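Local atomic coordinates of 16S rRNA methyltransferase (Streptomyces sp. DSM 40477, PDB entry 3MQ2), a protein that methylates the N1 position of adenine 1408 in 16S rRNA, using S-adenosyl-L-methionine, and so confers resistance to aminoglycosides including kanamycin, neomycin and apramycin. Residues 113-118 against 136-141. Sequence-based numbering, arbitrary orientation.
Sequences RGVLGS and FLVALN
Val115 has CG1 anti to its carbonyl carbon (chi1 -61°), which leaves CG2 between the backbone N and the carbonyl carbon and turned onto the strand; Val138 answers with CG1 anti to the backbone N (chi1 174°), and Leu140 offers CD2. The three buried side chains pack the C-terminal part of helix 109-116 against strand 134-141 of the mixed seven-stranded sheet, in the Rossmann-like fold of S-adenosyl-L-methionine-dependent methyltransferases. The Val115 branch is the bridge: CG2 lies 3.9 Å from Leu140 CD2 and 4.1 Å from Val138 CG1, so one methyl meets two residues whose side chains rise from the same face of the strand. The contact is small and wholly apolar, and Val115 runs alongside each of its two partners in the opposing sense. The backbones stay well apart, Val115 CA and Val138 CA being 7.8 Å from each other. Beyond the two segments, Val115 also touches Pro107, in a loop that probably binds S-adenosyl-L-methionine, while its side chain remains about 9 Å from the bound S-adenosyl-L-homocysteine. Tyr171 of helix 160-173 touches Val138 and hydrogen-bonds through its hydroxyl to Val115 O, tying a third element to this packing. Gly117, where the backbone first departs from helical angles, has a positive phi of 68°, and its N donates a 3.0 Å hydrogen bond to Gly114 O.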
# COMPACT_ATOMS: atom_id res chain seq x y z
N ARG A 113 -9.74 -1.61 8.50
CA ARG A 113 -10.05 -1.24 9.87
C ARG A 113 -8.87 -0.48 10.46
O ARG A 113 -9.03 0.54 11.15
CB ARG A 113 -10.38 -2.49 10.69
CG ARG A 113 -10.91 -2.18 12.08
CD ARG A 113 -11.39 -3.44 12.79
NE ARG A 113 -10.28 -4.28 13.25
CZ ARG A 113 -9.90 -5.40 12.65
NH1 ARG A 113 -10.53 -5.84 11.57
NH2 ARG A 113 -8.89 -6.10 13.14
N GLY A 114 -7.67 -0.96 10.15
CA GLY A 114 -6.45 -0.35 10.65
C GLY A 114 -6.25 1.09 10.20
O GLY A 114 -5.88 1.96 11.00
N VAL A 115 -6.48 1.35 8.92
CA VAL A 115 -6.25 2.70 8.40
C VAL A 115 -7.35 3.69 8.74
O VAL A 115 -7.23 4.88 8.44
CB VAL A 115 -5.90 2.74 6.89
CG1 VAL A 115 -4.62 1.95 6.64
CG2 VAL A 115 -7.06 2.23 6.04
N LEU A 116 -8.42 3.22 9.39
CA LEU A 116 -9.41 4.14 9.96
C LEU A 116 -8.97 4.62 11.34
O LEU A 116 -9.49 5.62 11.85
CB LEU A 116 -10.80 3.49 10.02
CG LEU A 116 -11.39 3.19 8.64
CD1 LEU A 116 -12.74 2.51 8.74
CD2 LEU A 116 -11.47 4.45 7.80
N GLY A 117 -8.03 3.91 11.93
CA GLY A 117 -7.35 4.37 13.13
C GLY A 117 -8.16 4.45 14.41
O GLY A 117 -7.83 5.25 15.29
N SER A 118 -9.21 3.64 14.53
CA SER A 118 -9.96 3.60 15.78
C SER A 118 -9.04 3.10 16.88
O SER A 118 -9.12 3.53 18.04
CB SER A 118 -11.21 2.73 15.66
OG SER A 118 -10.89 1.44 15.17
N PHE A 136 3.22 9.18 2.60
CA PHE A 136 2.23 8.10 2.52
C PHE A 136 1.05 8.48 1.65
O PHE A 136 0.71 9.66 1.52
CB PHE A 136 1.75 7.64 3.91
CG PHE A 136 0.83 8.62 4.62
CD1 PHE A 136 -0.52 8.69 4.31
CD2 PHE A 136 1.33 9.43 5.63
CE1 PHE A 136 -1.36 9.58 5.00
CE2 PHE A 136 0.52 10.31 6.31
CZ PHE A 136 -0.83 10.39 6.00
N LEU A 137 0.43 7.45 1.08
CA LEU A 137 -0.81 7.56 0.35
C LEU A 137 -1.71 6.42 0.81
O LEU A 137 -1.35 5.25 0.68
CB LEU A 137 -0.56 7.42 -1.15
CG LEU A 137 -1.78 7.11 -2.01
CD1 LEU A 137 -2.82 8.22 -1.92
CD2 LEU A 137 -1.33 6.91 -3.44
N VAL A 138 -2.86 6.77 1.38
CA VAL A 138 -3.89 5.78 1.67
C VAL A 138 -5.06 6.11 0.76
O VAL A 138 -5.62 7.20 0.84
CB VAL A 138 -4.37 5.84 3.13
CG1 VAL A 138 -5.54 4.88 3.33
CG2 VAL A 138 -3.24 5.49 4.10
N ALA A 139 -5.41 5.18 -0.12
CA ALA A 139 -6.50 5.46 -1.05
C ALA A 139 -7.68 4.62 -0.62
O ALA A 139 -7.68 3.40 -0.81
CB ALA A 139 -6.09 5.15 -2.47
N LEU A 140 -8.65 5.26 0.00
CA LEU A 140 -9.80 4.53 0.53
C LEU A 140 -10.80 4.24 -0.57
O LEU A 140 -11.18 5.12 -1.32
CB LEU A 140 -10.50 5.34 1.62
CG LEU A 140 -9.72 5.61 2.90
CD1 LEU A 140 -10.58 6.43 3.85
CD2 LEU A 140 -9.27 4.30 3.56
N ASN A 141 -11.21 2.98 -0.66
CA ASN A 141 -12.32 2.60 -1.54
C ASN A 141 -13.61 2.92 -0.80
O ASN A 141 -13.96 2.25 0.17
CB ASN A 141 -12.24 1.10 -1.83
CG ASN A 141 -13.34 0.63 -2.78
OD1 ASN A 141 -14.30 1.35 -3.06
ND2 ASN A 141 -13.20 -0.61 -3.27